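Local coordinates for protein glycerol kinase, putative (Plasmodium falciparum, PDB 2W41) that probably catalyses the ATP-dependent phosphorylation of glycerol to sn-glycerol 3-phosphate and binds ADP, at residues B[33-38]-B[61-66]; B[81-86]-B[239-244]. All blocks are in the same frame, centred on the assembly; numbering follows the deposited sequence.

Contact 1: B[33-38]-B[61-66]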
loop_
_atom_site.group_PDB
_atom_site.type_symbol
_atom_site.label_atom_id
_atom_site.label_comp_id
_atom_site.label_asym_id
_atom_site.label_seq_id
_atom_site.Cartn_x
_atom_site.Cartn_y
_atom_site.Cartn_z
ATOM N N HIS B 33 -29.575 -35.768 6.303
ATOM C CA HIS B 33 -28.214 -36.190 6.705
ATOM C C HIS B 33 -27.173 -35.785 5.665
ATOM O O HIS B 33 -27.479 -35.824 4.468
ATOM C CB HIS B 33 -28.147 -37.705 6.915
ATOM C CG HIS B 33 -26.887 -38.163 7.584
ATOM N ND1 HIS B 33 -26.058 -39.137 7.047
ATOM C CD2 HIS B 33 -26.304 -37.767 8.737
ATOM C CE1 HIS B 33 -25.024 -39.324 7.850
ATOM N NE2 HIS B 33 -25.155 -38.513 8.887
ATOM N N SER B 34 -25.975 -35.375 6.118
ATOM C CA SER B 34 -24.790 -35.227 5.232
ATOM C C SER B 34 -23.465 -35.636 5.862
ATOM O O SER B 34 -23.318 -35.622 7.083
ATOM C CB SER B 34 -24.668 -33.827 4.638
ATOM O OG SER B 34 -24.229 -32.864 5.563
ATOM N N ASN B 35 -22.495 -36.005 5.026
ATOM C CA ASN B 35 -21.131 -36.308 5.493
ATOM C C ASN B 35 -20.128 -36.060 4.396
ATOM O O ASN B 35 -20.510 -35.892 3.241
ATOM C CB ASN B 35 -21.014 -37.747 5.955
ATOM C CG ASN B 35 -19.921 -37.943 7.015
ATOM O OD1 ASN B 35 -19.276 -36.997 7.463
ATOM N ND2 ASN B 35 -19.719 -39.196 7.418
ATOM N N ASN B 36 -18.846 -36.040 4.728
ATOM C CA ASN B 36 -17.851 -35.883 3.689
ATOM C C ASN B 36 -16.488 -36.403 4.073
ATOM O O ASN B 36 -16.266 -36.740 5.238
ATOM C CB ASN B 36 -17.764 -34.440 3.153
ATOM C CG ASN B 36 -16.938 -33.533 4.035
ATOM O OD1 ASN B 36 -17.139 -33.497 5.255
ATOM N ND2 ASN B 36 -16.032 -32.766 3.424
ATOM N N LEU B 37 -15.610 -36.481 3.061
ATOM C CA LEU B 37 -14.269 -37.048 3.152
ATOM C C LEU B 37 -13.326 -36.423 2.136
ATOM O O LEU B 37 -13.525 -36.584 0.919
ATOM C CB LEU B 37 -14.294 -38.569 2.897
ATOM C CG LEU B 37 -14.582 -39.525 4.058
ATOM C CD1 LEU B 37 -14.691 -40.973 3.588
ATOM C CD2 LEU B 37 -13.575 -39.355 5.230
ATOM N N ASN B 38 -12.295 -35.742 2.637
ATOM C CA ASN B 38 -11.160 -35.290 1.833
ATOM C C ASN B 38 -10.506 -36.417 1.034
ATOM O O ASN B 38 -10.685 -37.586 1.372
ATOM C CB ASN B 38 -10.150 -34.588 2.728
ATOM C CG ASN B 38 -10.660 -33.234 3.248
ATOM O OD1 ASN B 38 -11.750 -32.759 2.898
ATOM N ND2 ASN B 38 -9.867 -32.612 4.077
ATOM N N TYR B 61 -18.237 -44.573 -1.946
ATOM C CA TYR B 61 -18.843 -45.786 -1.380
ATOM C C TYR B 61 -18.886 -45.764 0.165
ATOM O O TYR B 61 -19.863 -46.158 0.792
ATOM C CB TYR B 61 -18.073 -47.025 -1.814
ATOM C CG TYR B 61 -18.043 -47.297 -3.289
ATOM C CD1 TYR B 61 -19.081 -46.887 -4.123
ATOM C CD2 TYR B 61 -16.956 -47.978 -3.861
ATOM C CE1 TYR B 61 -19.051 -47.155 -5.502
ATOM C CE2 TYR B 61 -16.890 -48.248 -5.238
ATOM C CZ TYR B 61 -17.934 -47.856 -6.049
ATOM O OH TYR B 61 -17.886 -48.117 -7.403
ATOM N N ASN B 62 -17.805 -45.327 0.784
ATOM C CA ASN B 62 -17.824 -45.220 2.219
ATOM C C ASN B 62 -18.916 -44.291 2.775
ATOM O O ASN B 62 -19.650 -44.690 3.682
ATOM C CB ASN B 62 -16.425 -44.933 2.748
ATOM C CG ASN B 62 -15.514 -46.180 2.651
ATOM O OD1 ASN B 62 -16.014 -47.316 2.465
ATOM N ND2 ASN B 62 -14.179 -45.976 2.753
ATOM N N LEU B 63 -19.036 -43.089 2.210
ATOM C CA LEU B 63 -20.054 -42.115 2.599
ATOM C C LEU B 63 -21.497 -42.629 2.348
ATOM O O LEU B 63 -22.417 -42.436 3.203
ATOM C CB LEU B 63 -19.831 -40.823 1.833
ATOM C CG LEU B 63 -18.552 -40.070 2.148
ATOM C CD1 LEU B 63 -18.122 -39.135 1.006
ATOM C CD2 LEU B 63 -18.733 -39.327 3.482
ATOM N N MET B 64 -21.689 -43.276 1.188
ATOM C CA MET B 64 -22.986 -43.791 0.795
ATOM C C MET B 64 -23.430 -44.838 1.798
ATOM O O MET B 64 -24.602 -44.863 2.228
ATOM C CB MET B 64 -22.947 -44.353 -0.617
ATOM C CG MET B 64 -22.942 -43.299 -1.711
ATOM S SD MET B 64 -22.844 -43.946 -3.414
ATOM C CE MET B 64 -24.513 -44.538 -3.683
ATOM N N ASN B 65 -22.494 -45.691 2.217
ATOM C CA ASN B 65 -22.858 -46.813 3.112
ATOM C C ASN B 65 -23.084 -46.394 4.558
ATOM O O ASN B 65 -23.985 -46.920 5.202
ATOM C CB ASN B 65 -21.867 -47.979 3.018
ATOM C CG ASN B 65 -21.994 -48.753 1.724
ATOM O OD1 ASN B 65 -23.087 -48.966 1.184
ATOM N ND2 ASN B 65 -20.872 -49.196 1.228
ATOM N N GLU B 66 -22.279 -45.450 5.060
ATOM C CA GLU B 66 -22.466 -44.919 6.409
ATOM C C GLU B 66 -23.714 -44.021 6.540
ATOM O O GLU B 66 -24.390 -44.079 7.562
ATOM C CB GLU B 66 -21.190 -44.237 6.926
ATOM C CG GLU B 66 -21.160 -42.700 6.864
ATOM C CD GLU B 66 -21.741 -42.026 8.103
ATOM O OE1 GLU B 66 -21.744 -42.697 9.150
ATOM O OE2 GLU B 66 -22.172 -40.834 8.031
#
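L63 carries the apolar part of this contact, reaching from helix 61-66 to the middle of strand 33-38. Its CD2 lies 3.7 Å from CB of N35, the two side chains meeting at about a right angle, and 3.5 Å from the backbone N of N36, so one methyl packs on main chain and side chain together. L37 slides past L63 in the opposite direction, its CG 4.2 Å from L63 CD2. Strand 31-38 is an outer strand of the mixed N-terminal sheet of this actin-like FGGY kinase fold; segments 33-38 and 61-66 run nearly antiparallel (157°), with axes 8.6 Å apart at their closest, where helix 53-74 packs on this strand, and L63 extends its packing to V22 on the adjacent strand 19-25. The polar part gathers on E66, whose chain bends at chi2 (88°) and brings the carboxylate towards the strand. N35 ND2 gives E66 OE2 a weak hydrogen bond of 3.0 Å, poorly aligned at 124°, with the amide and carboxylate planes well turned from each other. The same oxygen, E66 OE2, sits in plane at the edge of the H33 ring, 3.2 Å from H33 CE1.

Contact 2: B[81-86]-B[239-244]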
loop_
_atom_site.group_PDB
_atom_site.type_symbol
_atom_site.label_atom_id
_atom_site.label_comp_id
_atom_site.label_asym_id
_atom_site.label_seq_id
_atom_site.Cartn_x
_atom_site.Cartn_y
_atom_site.Cartn_z
ATOM N N LYS B 81 -35.139 -42.652 -3.254
ATOM C CA LYS B 81 -35.913 -42.709 -4.474
ATOM C C LYS B 81 -35.093 -42.503 -5.744
ATOM O O LYS B 81 -35.380 -43.141 -6.778
ATOM C CB LYS B 81 -37.049 -41.677 -4.422
ATOM C CG LYS B 81 -38.303 -42.126 -3.626
ATOM C CD LYS B 81 -39.475 -41.135 -3.922
ATOM C CE LYS B 81 -40.834 -41.658 -3.376
ATOM N NZ LYS B 81 -41.893 -40.584 -3.182
ATOM N N CYS B 82 -34.073 -41.635 -5.679
ATOM C CA CYS B 82 -33.225 -41.351 -6.844
ATOM C C CYS B 82 -31.898 -40.747 -6.424
ATOM O O CYS B 82 -31.754 -40.373 -5.247
ATOM C CB CYS B 82 -33.972 -40.440 -7.828
ATOM S SG CYS B 82 -34.557 -38.981 -7.053
ATOM N N ILE B 83 -30.945 -40.669 -7.374
ATOM C CA ILE B 83 -29.589 -40.081 -7.164
ATOM C C ILE B 83 -29.217 -38.980 -8.156
ATOM O O ILE B 83 -29.357 -39.152 -9.345
ATOM C CB ILE B 83 -28.487 -41.171 -7.198
ATOM C CG1 ILE B 83 -28.775 -42.256 -6.134
ATOM C CG2 ILE B 83 -27.079 -40.564 -7.106
ATOM C CD1 ILE B 83 -28.050 -43.560 -6.356
ATOM N N GLY B 84 -28.762 -37.836 -7.647
ATOM C CA GLY B 84 -28.290 -36.700 -8.467
ATOM C C GLY B 84 -26.788 -36.582 -8.286
ATOM O O GLY B 84 -26.288 -36.673 -7.156
ATOM N N ILE B 85 -26.063 -36.427 -9.396
ATOM C CA ILE B 85 -24.610 -36.206 -9.376
ATOM C C ILE B 85 -24.181 -34.791 -9.856
ATOM O O ILE B 85 -24.605 -34.315 -10.919
ATOM C CB ILE B 85 -23.846 -37.327 -10.141
ATOM C CG1 ILE B 85 -23.895 -38.619 -9.323
ATOM C CG2 ILE B 85 -22.385 -36.912 -10.384
ATOM C CD1 ILE B 85 -23.820 -39.835 -10.092
ATOM N N THR B 86 -23.382 -34.127 -9.028
ATOM C CA THR B 86 -22.673 -32.937 -9.433
ATOM C C THR B 86 -21.190 -33.113 -9.043
ATOM O O THR B 86 -20.828 -34.039 -8.310
ATOM C CB THR B 86 -23.332 -31.659 -8.869
ATOM O OG1 THR B 86 -22.798 -30.493 -9.523
ATOM C CG2 THR B 86 -23.196 -31.545 -7.340
ATOM N N PRO B 239 -24.158 -52.143 -1.479
ATOM C CA PRO B 239 -25.201 -53.158 -1.664
ATOM C C PRO B 239 -26.637 -52.658 -1.440
ATOM O O PRO B 239 -27.568 -53.086 -2.160
ATOM C CB PRO B 239 -24.816 -54.261 -0.649
ATOM C CG PRO B 239 -23.900 -53.612 0.331
ATOM C CD PRO B 239 -23.215 -52.508 -0.406
ATOM N N ASP B 240 -26.809 -51.737 -0.488
ATOM C CA ASP B 240 -28.130 -51.192 -0.173
ATOM C C ASP B 240 -28.777 -50.343 -1.291
ATOM O O ASP B 240 -30.022 -50.133 -1.309
ATOM C CB ASP B 240 -28.060 -50.417 1.126
ATOM C CG ASP B 240 -27.992 -51.333 2.349
ATOM O OD1 ASP B 240 -27.820 -52.569 2.171
ATOM O OD2 ASP B 240 -28.114 -50.818 3.494
ATOM N N TYR B 241 -27.938 -49.902 -2.240
ATOM C CA TYR B 241 -28.370 -49.025 -3.314
ATOM C C TYR B 241 -28.704 -49.735 -4.614
ATOM O O TYR B 241 -29.001 -49.079 -5.610
ATOM C CB TYR B 241 -27.336 -47.941 -3.557
ATOM C CG TYR B 241 -27.169 -46.981 -2.403
ATOM C CD1 TYR B 241 -27.771 -45.733 -2.442
ATOM C CD2 TYR B 241 -26.401 -47.320 -1.270
ATOM C CE1 TYR B 241 -27.606 -44.823 -1.406
ATOM C CE2 TYR B 241 -26.246 -46.410 -0.199
ATOM C CZ TYR B 241 -26.857 -45.154 -0.290
ATOM O OH TYR B 241 -26.741 -44.222 0.718
ATOM N N LEU B 242 -28.718 -51.067 -4.602
ATOM C CA LEU B 242 -28.948 -51.827 -5.807
ATOM C C LEU B 242 -30.299 -51.455 -6.428
ATOM O O LEU B 242 -31.331 -51.437 -5.753
ATOM C CB LEU B 242 -28.845 -53.322 -5.529
ATOM C CG LEU B 242 -29.143 -54.255 -6.730
ATOM C CD1 LEU B 242 -27.956 -54.438 -7.697
ATOM C CD2 LEU B 242 -29.665 -55.614 -6.246
ATOM N N ASN B 243 -30.254 -51.117 -7.711
ATOM C CA ASN B 243 -31.426 -50.812 -8.517
ATOM C C ASN B 243 -32.068 -49.442 -8.290
ATOM O O ASN B 243 -33.153 -49.149 -8.833
ATOM C CB ASN B 243 -32.462 -51.938 -8.450
ATOM C CG ASN B 243 -32.005 -53.190 -9.178
ATOM O OD1 ASN B 243 -31.263 -53.125 -10.166
ATOM N ND2 ASN B 243 -32.434 -54.335 -8.689
ATOM N N ILE B 244 -31.382 -48.599 -7.515
ATOM C CA ILE B 244 -31.767 -47.191 -7.398
ATOM C C ILE B 244 -31.283 -46.421 -8.631
ATOM O O ILE B 244 -30.151 -46.657 -9.151
ATOM C CB ILE B 244 -31.274 -46.589 -6.074
ATOM C CG1 ILE B 244 -32.025 -47.227 -4.886
ATOM C CG2 ILE B 244 -31.508 -45.116 -6.059
ATOM C CD1 ILE B 244 -31.332 -47.061 -3.561
#
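I83 and I244 meet through their aliphatic branches, crossing at about a right angle. From the strand comes the longer branch of I83: CG1 stands anti to the carbonyl carbon (chi1 -57°) and CD1 extends beyond it towards the loop. I244 answers with its short branch, CG2, which lies 3.8 Å from I83 CD1 and 4.0 Å from I83 CG1, a single methyl set against the last two carbons of the I83 side chain. I244 CG2 also approaches the strand backbone, 4.2 Å from CA of C82. Y241 adds its ring more loosely: its CD1 is 4.5 Å from I83 CD1, which approaches the ring obliquely. A type II turn from Y241 to I244, closed by the backbone bond from I244 N to Y241 O (3.1 Å), brings both residues to the strand. Just beyond I244 the chain enters strand 245-251, parallel to 77-87 in the N-terminal sheet, and I83 forms backbone hydrogen bonds with P245 and T247; the loop is thus held beside its own strand's entry into the sheet. The hydroxyl of Y241 is bonded to the backbone O of M64 in helix 53-74. No hydrogen bond joins the two segments themselves, so their contact rests on apolar packing, while the polar end of the tyrosine is satisfied by the helix.

Both contacts belong to the mixed N-terminal sheet, but contact 1 is a surface contact at one of its outer strands, whereas contact 2 is buried, on the inner strand 77-87. Their chemistry follows this difference: 33-38/61-66 mixes leucine packing with a carboxylate, an amide and an imidazole, while 81-86/239-244 is apolar, with no hydrogen bond between the two segments. Helix 53-74 connects them, for it precedes strand 77-87 in the chain and also touches the 239-244 loop: M64 and N65 both meet that loop, N65 packing on P239. One segment of the helix therefore meets the outer strand and the loop, with the contact centres about 13 Å apart.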